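Local coordinates for protein probable adenylyl-sulfate kinase (Synechocystis sp., PDB 5CB8) that phosphorylates adenosine 5'-phosphosulfate at the 3' position with ATP, giving 3'-phosphoadenylyl sulfate, a step of sulfate assimilation, at residues Q23-S34 with G97-S106; L59-T69 with R79-S90. All coordinates share one frame; numbering follows the deposited sequence.

Interaction 1: Q23-S34 with G97-S106; sequences QRGVTIWLTGLS and GVIVLVSAIS. With ADX (adenosine-5'-phosphosulfate), chain G.
Strands 26-31 and 99-103 run parallel, their axes 4.7 Å apart at closest approach and inclined by 15°, with Val26, Thr27, Ile28, Trp29 and Leu30 level with Ile99, Val100, Leu101, Val102 and Ser103. They are central neighbours in the parallel sheet of a P-loop kinase, where the loop after one strand is expected to bind ATP, as in relatives, and the end of the other meets the acceptor substrate. Backbone bonds alternate along the pair: Val100 N gives to Val26 O, Ile28 N to Val100 O, Val102 N to Ile28 O, and, at the C-terminal end, Ala104 N to Leu30 O. On one face the CD1 methyl of Ile28 packs against both Leu101 CD1 (3.8 Å) and Ile99 CG2, the side chains lying alongside one another; helix 38-50 covers the Leu30 end of this face. The other face carries Thr27, Trp29, Val100 and Val102 and is covered by helix 76-94. The indole of Trp29, swung anti to the backbone N (chi1 -170°), lies across Val102, whose CG1 sits almost squarely over the six-membered ring, 3.6 Å from the centroid, in a CH-pi contact. Trp29 NE1 points its N-H along the strands and meets Ser106 OG close to the ring plane at 3.0 Å, with an angle of 164° at the hydrogen. That hydroxyl in turn donates to Ala104 O, so two bonds fix the side chain of Ser106, by similarity the phosphoserine intermediate. Thr31 OG1, whose outside partner is Tyr161, donates to Ile105 O (2.8 Å). Gly32 opens the ATP-binding loop inferred by similarity, and Ile105 CA lies against its carbonyl oxygen. Beyond the strand, the chain turns its amides to the bound adenosine-5'-phosphosulfate: Ile105 N holds phosphate oxygen O2A and Ser106 N holds sulfate oxygen O2B, each at 2.8 Å.

Interaction 2: L59-T69 with R79-S90; sequences LDGDVVRTNLT and RDTNIRRIGFVS. With ADX (adenosine-5'-phosphosulfate), chain G; SO4 (sulfate ion), chain I.
Leu68 and the pair Arg85 and Val89 reach past one another from facing sides, Leu68 CG against the aliphatic Arg85 CD and Leu68 CD2 against Val89 CG2 (3.9 Å). Deeper in, the Leu59 CD1 methyl fills a hollow edged by Val89 CG1, Ile86 CG2 and Ser90 OG, while Val64 CG2 presses on Ile86 CD1 at 3.8 Å. Arg85 is bent at chi3 (-59°), which folds its guanidinium back so that NH1 meets Leu68 O in the guanidinium plane and on a carbonyl lone pair, at 3.0 Å. Nearer the ligand the surface becomes polar. Thr69 OG1 donates to Asn82 OD1 at 2.7 Å, nearly in line with the amide C=O, a bond consistent with the amide orientation that presents Asn82 ND2 to the substrate, where it donates to sulfate oxygen O1B (3.0 Å) and weakly to phosphate oxygen O1A. The Asn82 amide also lies over one face of the Arg65 guanidinium, the two planes 46° apart. Arg65 NE grips O1A at 2.8 Å and NH2 grips O1B, while Arg79 NH1 takes sulfate oxygen O3B. Together these groups form the anion-binding wall of the adenosine-5'-phosphosulfate pocket in an APS kinase.

The two contacts show how a P-loop kinase fold assembles a substrate site from neighbouring elements. Their centres lie 11 Å apart, and interaction 2 is nested in the chain between the two strands of interaction 1: strand 26-31 comes first, then segment 59-69, helix 76-94 and strand 99-103. Strand 56-60 borders 99-103 in the same sheet, with Leu59 N close to Leu101 O and Gly61 N close to Ser103 O, probably hydrogen-bonded. Helix 76-94 packs on the sheet, Ile83 CG2 touching Trp29 CZ2. Both contacts also converge on one ligand, interaction 1 supplying backbone amides and interaction 2 mainly charged and amide side chains.

Interaction 1: Q23-S34 with G97-S106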
loop_
_atom_site.group_PDB
_atom_site.type_symbol
_atom_site.label_atom_id
_atom_site.label_comp_id
_atom_site.label_asym_id
_atom_site.label_seq_id
_atom_site.Cartn_x
_atom_site.Cartn_y
_atom_site.Cartn_z
ATOM N N GLN B 23 -21.932 4.407 -1.387
ATOM C CA GLN B 23 -20.669 4.239 -0.683
ATOM C C GLN B 23 -19.660 5.333 -1.033
ATOM O O GLN B 23 -19.361 5.562 -2.208
ATOM C CB GLN B 23 -20.092 2.862 -1.025
ATOM C CG GLN B 23 -18.886 2.446 -0.217
ATOM C CD GLN B 23 -18.175 1.247 -0.823
ATOM O OE1 GLN B 23 -18.806 0.359 -1.406
ATOM N NE2 GLN B 23 -16.853 1.223 -0.698
ATOM N N ARG B 24 -19.147 6.011 -0.009
ATOM C CA ARG B 24 -18.046 6.958 -0.189
ATOM C C ARG B 24 -16.829 6.437 0.555
ATOM O O ARG B 24 -16.962 5.769 1.583
ATOM C CB ARG B 24 -18.408 8.338 0.361
ATOM C CG ARG B 24 -19.700 8.920 -0.197
ATOM C CD ARG B 24 -20.054 10.220 0.520
ATOM N NE ARG B 24 -21.284 10.833 0.015
ATOM C CZ ARG B 24 -21.757 12.009 0.425
ATOM N NH1 ARG B 24 -21.103 12.707 1.345
ATOM N NH2 ARG B 24 -22.881 12.492 -0.089
ATOM N N GLY B 25 -15.639 6.748 0.050
ATOM C CA GLY B 25 -14.424 6.253 0.676
ATOM C C GLY B 25 -14.176 6.868 2.042
ATOM O O GLY B 25 -14.435 8.056 2.254
ATOM N N VAL B 26 -13.664 6.057 2.965
ATOM C CA VAL B 26 -13.376 6.514 4.315
ATOM C C VAL B 26 -12.435 5.537 5.014
ATOM O O VAL B 26 -12.540 4.317 4.841
ATOM C CB VAL B 26 -14.698 6.731 5.135
ATOM C CG1 VAL B 26 -15.506 5.448 5.225
ATOM C CG2 VAL B 26 -14.398 7.282 6.525
ATOM N N THR B 27 -11.484 6.073 5.770
ATOM C CA THR B 27 -10.639 5.243 6.621
ATOM C C THR B 27 -11.191 5.262 8.040
ATOM O O THR B 27 -11.309 6.326 8.655
ATOM C CB THR B 27 -9.194 5.743 6.621
ATOM O OG1 THR B 27 -8.621 5.506 5.324
ATOM C CG2 THR B 27 -8.362 5.019 7.681
ATOM N N ILE B 28 -11.554 4.088 8.544
ATOM C CA ILE B 28 -12.030 3.949 9.916
ATOM C C ILE B 28 -10.854 3.423 10.734
ATOM O O ILE B 28 -10.422 2.283 10.537
ATOM C CB ILE B 28 -13.228 2.980 9.985
ATOM C CG1 ILE B 28 -14.338 3.453 9.033
ATOM C CG2 ILE B 28 -13.753 2.853 11.424
ATOM C CD1 ILE B 28 -15.424 2.424 8.811
ATOM N N TRP B 29 -10.331 4.258 11.636
ATOM C CA TRP B 29 -9.031 4.008 12.259
ATOM C C TRP B 29 -9.157 3.660 13.741
ATOM O O TRP B 29 -9.409 4.538 14.574
ATOM C CB TRP B 29 -8.119 5.237 12.102
ATOM C CG TRP B 29 -6.690 4.985 12.499
ATOM C CD1 TRP B 29 -6.193 4.884 13.770
ATOM C CD2 TRP B 29 -5.572 4.794 11.617
ATOM N NE1 TRP B 29 -4.837 4.642 13.732
ATOM C CE2 TRP B 29 -4.436 4.582 12.422
ATOM C CE3 TRP B 29 -5.432 4.782 10.221
ATOM C CZ2 TRP B 29 -3.169 4.351 11.880
ATOM C CZ3 TRP B 29 -4.171 4.561 9.684
ATOM C CH2 TRP B 29 -3.055 4.352 10.512
ATOM N N LEU B 30 -8.974 2.380 14.067
ATOM C CA LEU B 30 -9.092 1.929 15.450
ATOM C C LEU B 30 -7.725 1.959 16.143
ATOM O O LEU B 30 -6.781 1.279 15.723
ATOM C CB LEU B 30 -9.699 0.521 15.516
ATOM C CG LEU B 30 -11.233 0.462 15.459
ATOM C CD1 LEU B 30 -11.764 1.010 14.151
ATOM C CD2 LEU B 30 -11.754 -0.955 15.666
ATOM N N THR B 31 -7.631 2.763 17.200
ATOM C CA THR B 31 -6.411 2.888 17.977
ATOM C C THR B 31 -6.697 2.463 19.420
ATOM O O THR B 31 -7.816 2.613 19.899
ATOM C CB THR B 31 -5.891 4.351 17.932
ATOM O OG1 THR B 31 -4.715 4.480 18.735
ATOM C CG2 THR B 31 -6.952 5.325 18.430
ATOM N N GLY B 32 -5.696 1.926 20.112
ATOM C CA GLY B 32 -5.901 1.513 21.493
ATOM C C GLY B 32 -4.854 0.511 21.937
ATOM O O GLY B 32 -4.075 0.029 21.113
ATOM N N LEU B 33 -4.849 0.179 23.230
ATOM C CA LEU B 33 -3.833 -0.718 23.798
ATOM C C LEU B 33 -3.892 -2.111 23.195
ATOM O O LEU B 33 -4.920 -2.508 22.639
ATOM C CB LEU B 33 -4.033 -0.843 25.315
ATOM C CG LEU B 33 -3.900 0.453 26.125
ATOM C CD1 LEU B 33 -4.157 0.185 27.605
ATOM C CD2 LEU B 33 -2.506 1.033 25.917
ATOM N N SER B 34 -2.795 -2.861 23.316
ATOM C CA SER B 34 -2.822 -4.290 22.990
ATOM C C SER B 34 -3.835 -4.976 23.890
ATOM O O SER B 34 -3.779 -4.830 25.118
ATOM C CB SER B 34 -1.448 -4.927 23.200
ATOM O OG SER B 34 -1.540 -6.353 23.230
ATOM N N GLY B 97 -12.735 5.462 -3.254
ATOM C CA GLY B 97 -14.071 5.012 -2.884
ATOM C C GLY B 97 -14.156 3.835 -1.928
ATOM O O GLY B 97 -15.258 3.425 -1.552
ATOM N N VAL B 98 -13.010 3.297 -1.521
ATOM C CA VAL B 98 -12.992 2.119 -0.654
ATOM C C VAL B 98 -13.140 2.488 0.830
ATOM O O VAL B 98 -12.609 3.506 1.287
ATOM C CB VAL B 98 -11.694 1.307 -0.853
ATOM C CG1 VAL B 98 -11.753 -0.001 -0.088
ATOM C CG2 VAL B 98 -11.467 1.020 -2.329
ATOM N N ILE B 99 -13.876 1.665 1.575
ATOM C CA ILE B 99 -13.950 1.802 3.023
ATOM C C ILE B 99 -12.786 1.007 3.606
ATOM O O ILE B 99 -12.679 -0.198 3.382
ATOM C CB ILE B 99 -15.283 1.255 3.573
ATOM C CG1 ILE B 99 -16.448 2.161 3.161
ATOM C CG2 ILE B 99 -15.230 1.132 5.090
ATOM C CD1 ILE B 99 -17.831 1.592 3.498
ATOM N N VAL B 100 -11.898 1.679 4.333
ATOM C CA VAL B 100 -10.707 1.025 4.865
ATOM C C VAL B 100 -10.812 0.897 6.377
ATOM O O VAL B 100 -11.008 1.898 7.075
ATOM C CB VAL B 100 -9.436 1.827 4.519
ATOM C CG1 VAL B 100 -8.179 1.074 4.985
ATOM C CG2 VAL B 100 -9.378 2.083 3.020
ATOM N N LEU B 101 -10.701 -0.329 6.884
ATOM C CA LEU B 101 -10.708 -0.556 8.331
ATOM C C LEU B 101 -9.281 -0.776 8.796
ATOM O O LEU B 101 -8.662 -1.775 8.435
ATOM C CB LEU B 101 -11.534 -1.801 8.688
ATOM C CG LEU B 101 -13.053 -1.707 8.838
ATOM C CD1 LEU B 101 -13.677 -0.829 7.793
ATOM C CD2 LEU B 101 -13.692 -3.090 8.809
ATOM N N VAL B 102 -8.756 0.146 9.597
ATOM C CA VAL B 102 -7.402 -0.010 10.138
ATOM C C VAL B 102 -7.481 -0.372 11.609
ATOM O O VAL B 102 -8.256 0.224 12.365
ATOM C CB VAL B 102 -6.580 1.275 9.982
ATOM C CG1 VAL B 102 -5.203 1.127 10.667
ATOM C CG2 VAL B 102 -6.404 1.611 8.500
ATOM N N SER B 103 -6.696 -1.366 12.014
ATOM C CA SER B 103 -6.587 -1.722 13.420
ATOM C C SER B 103 -5.107 -1.735 13.766
ATOM O O SER B 103 -4.370 -2.620 13.328
ATOM C CB SER B 103 -7.184 -3.104 13.679
ATOM O OG SER B 103 -7.057 -3.460 15.048
ATOM N N ALA B 104 -4.668 -0.750 14.545
ATOM C CA ALA B 104 -3.255 -0.633 14.888
ATOM C C ALA B 104 -3.133 0.112 16.200
ATOM O O ALA B 104 -3.887 1.048 16.449
ATOM C CB ALA B 104 -2.495 0.109 13.783
ATOM N N ILE B 105 -2.188 -0.299 17.041
ATOM C CA ILE B 105 -2.012 0.382 18.317
ATOM C C ILE B 105 -1.869 1.875 18.068
ATOM O O ILE B 105 -2.552 2.661 18.720
ATOM C CB ILE B 105 -0.809 -0.145 19.114
ATOM C CG1 ILE B 105 -1.106 -1.539 19.672
ATOM C CG2 ILE B 105 -0.486 0.795 20.277
ATOM C CD1 ILE B 105 0.089 -2.136 20.423
ATOM N N SER B 106 -1.044 2.245 17.081
ATOM C CA SER B 106 -0.826 3.651 16.710
ATOM C C SER B 106 -0.788 4.585 17.918
ATOM O O SER B 106 -1.657 5.451 18.079
ATOM C CB SER B 106 -1.880 4.127 15.701
ATOM O OG SER B 106 -3.197 3.747 16.079
HETATM S SB ADX G . 2.072 0.044 16.270
HETATM O O1B ADX G . 3.129 0.150 15.257
HETATM O O2B ADX G . 0.805 0.625 15.791
HETATM O O3B ADX G . 2.525 0.706 17.501
HETATM P PA ADX G . 0.982 -2.441 15.746
HETATM O O1A ADX G . 1.384 -2.377 14.276
HETATM O O2A ADX G . -0.524 -2.297 15.945
HETATM O O3A ADX G . 1.839 -1.413 16.608
HETATM O "O5'" ADX G . 1.436 -3.875 16.296
HETATM C "C5'" ADX G . 1.107 -4.245 17.603
HETATM C "C4'" ADX G . 1.100 -5.656 17.827
HETATM O "O4'" ADX G . 2.496 -6.126 17.857
HETATM C "C3'" ADX G . 0.514 -5.984 19.130
HETATM O "O3'" ADX G . -0.757 -6.430 18.946
HETATM C "C2'" ADX G . 1.349 -7.081 19.672
HETATM O "O2'" ADX G . 0.784 -8.274 19.378
HETATM C "C1'" ADX G . 2.657 -6.999 18.955
HETATM N N9 ADX G . 3.774 -6.549 19.735
HETATM C C8 ADX G . 4.994 -7.136 19.804
HETATM N N7 ADX G . 5.816 -6.336 20.490
HETATM C C5 ADX G . 5.133 -5.223 20.857
HETATM C C6 ADX G . 5.488 -4.074 21.561
HETATM N N6 ADX G . 6.849 -3.878 22.031
HETATM N N1 ADX G . 4.550 -3.127 21.771
HETATM C C2 ADX G . 3.294 -3.279 21.294
HETATM N N3 ADX G . 2.926 -4.369 20.605
HETATM C C4 ADX G . 3.823 -5.357 20.369
#

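Interaction 2: L59-T69 with R79-S90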
loop_
_atom_site.group_PDB
_atom_site.type_symbol
_atom_site.label_atom_id
_atom_site.label_comp_id
_atom_site.label_asym_id
_atom_site.label_seq_id
_atom_site.Cartn_x
_atom_site.Cartn_y
_atom_site.Cartn_z
ATOM N N LEU B 59 -6.843 -3.358 7.124
ATOM C CA LEU B 59 -5.406 -3.306 7.363
ATOM C C LEU B 59 -5.186 -3.437 8.866
ATOM O O LEU B 59 -5.292 -2.461 9.610
ATOM C CB LEU B 59 -4.797 -2.008 6.804
ATOM C CG LEU B 59 -4.903 -1.807 5.278
ATOM C CD1 LEU B 59 -4.428 -0.408 4.872
ATOM C CD2 LEU B 59 -4.107 -2.874 4.521
ATOM N N ASP B 60 -4.918 -4.666 9.302
ATOM C CA ASP B 60 -4.708 -4.998 10.705
ATOM C C ASP B 60 -3.209 -5.004 10.965
ATOM O O ASP B 60 -2.464 -5.742 10.305
ATOM C CB ASP B 60 -5.307 -6.390 10.957
ATOM C CG ASP B 60 -5.216 -6.843 12.417
ATOM O OD1 ASP B 60 -4.419 -6.295 13.208
ATOM O OD2 ASP B 60 -5.948 -7.793 12.766
ATOM N N GLY B 61 -2.761 -4.193 11.924
ATOM C CA GLY B 61 -1.344 -4.104 12.251
ATOM C C GLY B 61 -0.638 -5.442 12.429
ATOM O O GLY B 61 0.481 -5.631 11.923
ATOM N N ASP B 62 -1.277 -6.363 13.152
ATOM C CA ASP B 62 -0.697 -7.687 13.389
ATOM C C ASP B 62 -0.465 -8.414 12.073
ATOM O O ASP B 62 0.493 -9.172 11.927
ATOM C CB ASP B 62 -1.632 -8.565 14.217
ATOM C CG ASP B 62 -1.952 -7.991 15.586
ATOM O OD1 ASP B 62 -1.283 -7.031 16.028
ATOM O OD2 ASP B 62 -2.891 -8.528 16.225
ATOM N N VAL B 63 -1.379 -8.219 11.128
ATOM C CA VAL B 63 -1.307 -8.937 9.853
ATOM C C VAL B 63 -0.387 -8.223 8.861
ATOM O O VAL B 63 0.463 -8.857 8.225
ATOM C CB VAL B 63 -2.697 -9.121 9.241
ATOM C CG1 VAL B 63 -2.597 -9.807 7.886
ATOM C CG2 VAL B 63 -3.572 -9.948 10.185
ATOM N N VAL B 64 -0.522 -6.904 8.739
ATOM C CA VAL B 64 0.334 -6.204 7.778
ATOM C C VAL B 64 1.805 -6.240 8.179
ATOM O O VAL B 64 2.685 -6.159 7.318
ATOM C CB VAL B 64 -0.138 -4.771 7.469
ATOM C CG1 VAL B 64 -1.569 -4.809 6.927
ATOM C CG2 VAL B 64 -0.050 -3.890 8.703
ATOM N N ARG B 65 2.081 -6.402 9.474
ATOM C CA ARG B 65 3.475 -6.558 9.915
ATOM C C ARG B 65 4.103 -7.870 9.438
ATOM O O ARG B 65 5.304 -8.097 9.619
ATOM C CB ARG B 65 3.611 -6.415 11.437
ATOM C CG ARG B 65 3.683 -4.957 11.912
ATOM C CD ARG B 65 3.710 -4.878 13.447
ATOM N NE ARG B 65 3.940 -3.511 13.924
ATOM C CZ ARG B 65 5.151 -2.983 14.104
ATOM N NH1 ARG B 65 6.245 -3.698 13.832
ATOM N NH2 ARG B 65 5.275 -1.736 14.536
ATOM N N THR B 66 3.305 -8.731 8.818
ATOM C CA THR B 66 3.865 -9.930 8.203
ATOM C C THR B 66 4.049 -9.753 6.695
ATOM O O THR B 66 4.577 -10.645 6.026
ATOM C CB THR B 66 2.986 -11.172 8.438
ATOM O OG1 THR B 66 1.777 -11.042 7.686
ATOM C CG2 THR B 66 2.656 -11.340 9.923
ATOM N N ASN B 67 3.592 -8.624 6.156
ATOM C CA ASN B 67 3.762 -8.347 4.722
ATOM C C ASN B 67 4.201 -6.907 4.432
ATOM O O ASN B 67 5.406 -6.626 4.343
ATOM C CB ASN B 67 2.519 -8.755 3.893
ATOM C CG ASN B 67 1.199 -8.209 4.458
ATOM O OD1 ASN B 67 1.064 -7.016 4.741
ATOM N ND2 ASN B 67 0.212 -9.087 4.593
ATOM N N LEU B 68 3.228 -6.015 4.283
ATOM C CA LEU B 68 3.463 -4.590 4.032
ATOM C C LEU B 68 4.534 -3.972 4.926
ATOM O O LEU B 68 5.372 -3.183 4.463
ATOM C CB LEU B 68 2.157 -3.810 4.224
ATOM C CG LEU B 68 2.219 -2.302 3.952
ATOM C CD1 LEU B 68 2.476 -2.044 2.482
ATOM C CD2 LEU B 68 0.944 -1.597 4.400
ATOM N N THR B 69 4.508 -4.308 6.214
ATOM C CA THR B 69 5.466 -3.700 7.136
ATOM C C THR B 69 6.339 -4.738 7.826
ATOM O O THR B 69 6.825 -4.529 8.938
ATOM C CB THR B 69 4.776 -2.770 8.153
ATOM O OG1 THR B 69 3.708 -3.469 8.807
ATOM C CG2 THR B 69 4.186 -1.564 7.443
ATOM N N ARG B 79 7.641 2.338 14.627
ATOM C CA ARG B 79 6.193 2.512 14.763
ATOM C C ARG B 79 5.708 3.667 13.891
ATOM O O ARG B 79 4.608 3.607 13.317
ATOM C CB ARG B 79 5.789 2.756 16.224
ATOM C CG ARG B 79 6.030 1.572 17.165
ATOM C CD ARG B 79 5.535 1.943 18.552
ATOM N NE ARG B 79 6.002 1.068 19.629
ATOM C CZ ARG B 79 5.250 0.170 20.260
ATOM N NH1 ARG B 79 3.989 -0.036 19.892
ATOM N NH2 ARG B 79 5.771 -0.539 21.256
ATOM N N ASP B 80 6.525 4.714 13.775
ATOM C CA ASP B 80 6.170 5.831 12.896
ATOM C C ASP B 80 6.145 5.369 11.443
ATOM O O ASP B 80 5.215 5.679 10.692
ATOM C CB ASP B 80 7.137 7.015 13.062
ATOM C CG ASP B 80 6.920 7.778 14.361
ATOM O OD1 ASP B 80 5.983 7.434 15.113
ATOM O OD2 ASP B 80 7.675 8.741 14.627
ATOM N N THR B 81 7.175 4.632 11.044
ATOM C CA THR B 81 7.228 4.124 9.678
ATOM C C THR B 81 6.026 3.229 9.417
ATOM O O THR B 81 5.375 3.329 8.369
ATOM C CB THR B 81 8.515 3.341 9.422
ATOM O OG1 THR B 81 9.631 4.220 9.593
ATOM C CG2 THR B 81 8.525 2.777 7.999
ATOM N N ASN B 82 5.728 2.364 10.382
ATOM C CA ASN B 82 4.623 1.418 10.242
ATOM C C ASN B 82 3.299 2.136 10.008
ATOM O O ASN B 82 2.589 1.873 9.029
ATOM C CB ASN B 82 4.557 0.525 11.489
ATOM C CG ASN B 82 3.444 -0.518 11.414
ATOM O OD1 ASN B 82 3.382 -1.321 10.473
ATOM N ND2 ASN B 82 2.576 -0.531 12.421
ATOM N N ILE B 83 2.977 3.066 10.895
ATOM C CA ILE B 83 1.714 3.782 10.804
ATOM C C ILE B 83 1.643 4.646 9.545
ATOM O O ILE B 83 0.607 4.693 8.874
ATOM C CB ILE B 83 1.464 4.622 12.061
ATOM C CG1 ILE B 83 1.347 3.695 13.278
ATOM C CG2 ILE B 83 0.210 5.469 11.903
ATOM C CD1 ILE B 83 0.343 2.549 13.098
ATOM N N ARG B 84 2.737 5.324 9.213
ATOM C CA ARG B 84 2.754 6.130 7.991
ATOM C C ARG B 84 2.553 5.285 6.729
ATOM O O ARG B 84 1.915 5.739 5.763
ATOM C CB ARG B 84 4.043 6.962 7.910
ATOM C CG ARG B 84 4.021 8.183 8.830
ATOM C CD ARG B 84 5.399 8.776 8.994
ATOM N NE ARG B 84 5.341 10.088 9.634
ATOM C CZ ARG B 84 6.351 10.643 10.289
ATOM N NH1 ARG B 84 7.501 9.988 10.408
ATOM N NH2 ARG B 84 6.210 11.853 10.820
ATOM N N ARG B 85 3.073 4.058 6.731
ATOM C CA ARG B 85 2.935 3.195 5.555
ATOM C C ARG B 85 1.509 2.667 5.432
ATOM O O ARG B 85 0.947 2.607 4.335
ATOM C CB ARG B 85 3.935 2.033 5.600
ATOM C CG ARG B 85 4.028 1.263 4.279
ATOM C CD ARG B 85 5.139 0.212 4.330
ATOM N NE ARG B 85 6.448 0.813 4.592
ATOM C CZ ARG B 85 7.501 0.138 5.047
ATOM N NH1 ARG B 85 7.404 -1.158 5.292
ATOM N NH2 ARG B 85 8.659 0.755 5.244
ATOM N N ILE B 86 0.923 2.287 6.562
ATOM C CA ILE B 86 -0.487 1.907 6.596
ATOM C C ILE B 86 -1.351 3.082 6.120
ATOM O O ILE B 86 -2.312 2.899 5.354
ATOM C CB ILE B 86 -0.901 1.458 8.011
ATOM C CG1 ILE B 86 -0.231 0.117 8.355
ATOM C CG2 ILE B 86 -2.430 1.349 8.122
ATOM C CD1 ILE B 86 -0.273 -0.250 9.847
ATOM N N GLY B 87 -0.999 4.287 6.560
ATOM C CA GLY B 87 -1.723 5.487 6.142
ATOM C C GLY B 87 -1.620 5.737 4.642
ATOM O O GLY B 87 -2.591 6.175 4.002
ATOM N N PHE B 88 -0.438 5.475 4.082
ATOM C CA PHE B 88 -0.218 5.623 2.641
ATOM C C PHE B 88 -1.200 4.763 1.856
ATOM O O PHE B 88 -1.874 5.239 0.939
ATOM C CB PHE B 88 1.226 5.233 2.290
ATOM C CG PHE B 88 1.527 5.226 0.806
ATOM C CD1 PHE B 88 1.357 4.072 0.053
ATOM C CD2 PHE B 88 2.011 6.364 0.177
ATOM C CE1 PHE B 88 1.642 4.062 -1.307
ATOM C CE2 PHE B 88 2.306 6.360 -1.183
ATOM C CZ PHE B 88 2.115 5.205 -1.921
ATOM N N VAL B 89 -1.270 3.487 2.208
ATOM C CA VAL B 89 -2.137 2.554 1.508
ATOM C C VAL B 89 -3.598 2.905 1.766
ATOM O O VAL B 89 -4.420 2.852 0.848
ATOM C CB VAL B 89 -1.849 1.109 1.959
ATOM C CG1 VAL B 89 -2.805 0.120 1.291
ATOM C CG2 VAL B 89 -0.395 0.749 1.651
ATOM N N SER B 90 -3.918 3.267 3.009
ATOM C CA SER B 90 -5.292 3.647 3.363
ATOM C C SER B 90 -5.755 4.852 2.554
ATOM O O SER B 90 -6.908 4.924 2.116
ATOM C CB SER B 90 -5.400 3.988 4.857
ATOM O OG SER B 90 -5.074 2.865 5.656
HETATM S SB ADX G . 2.072 0.044 16.270
HETATM O O1B ADX G . 3.129 0.150 15.257
HETATM O O2B ADX G . 0.805 0.625 15.791
HETATM O O3B ADX G . 2.525 0.706 17.501
HETATM P PA ADX G . 0.982 -2.441 15.746
HETATM O O1A ADX G . 1.384 -2.377 14.276
HETATM O O2A ADX G . -0.524 -2.297 15.945
HETATM O O3A ADX G . 1.839 -1.413 16.608
HETATM O "O5'" ADX G . 1.436 -3.875 16.296
HETATM C "C5'" ADX G . 1.107 -4.245 17.603
HETATM C "C4'" ADX G . 1.100 -5.656 17.827
HETATM O "O4'" ADX G . 2.496 -6.126 17.857
HETATM C "C3'" ADX G . 0.514 -5.984 19.130
HETATM O "O3'" ADX G . -0.757 -6.430 18.946
HETATM C "C2'" ADX G . 1.349 -7.081 19.672
HETATM O "O2'" ADX G . 0.784 -8.274 19.378
HETATM C "C1'" ADX G . 2.657 -6.999 18.955
HETATM N N9 ADX G . 3.774 -6.549 19.735
HETATM C C8 ADX G . 4.994 -7.136 19.804
HETATM N N7 ADX G . 5.816 -6.336 20.490
HETATM C C5 ADX G . 5.133 -5.223 20.857
HETATM C C6 ADX G . 5.488 -4.074 21.561
HETATM N N6 ADX G . 6.849 -3.878 22.031
HETATM N N1 ADX G . 4.550 -3.127 21.771
HETATM C C2 ADX G . 3.294 -3.279 21.294
HETATM N N3 ADX G . 2.926 -4.369 20.605
HETATM C C4 ADX G . 3.823 -5.357 20.369
HETATM S S SO4 I . 8.990 7.248 7.779
HETATM O O1 SO4 I . 7.795 6.981 6.974
HETATM O O2 SO4 I . 9.888 6.090 7.675
HETATM O O3 SO4 I . 9.668 8.438 7.257
HETATM O O4 SO4 I . 8.624 7.485 9.192
#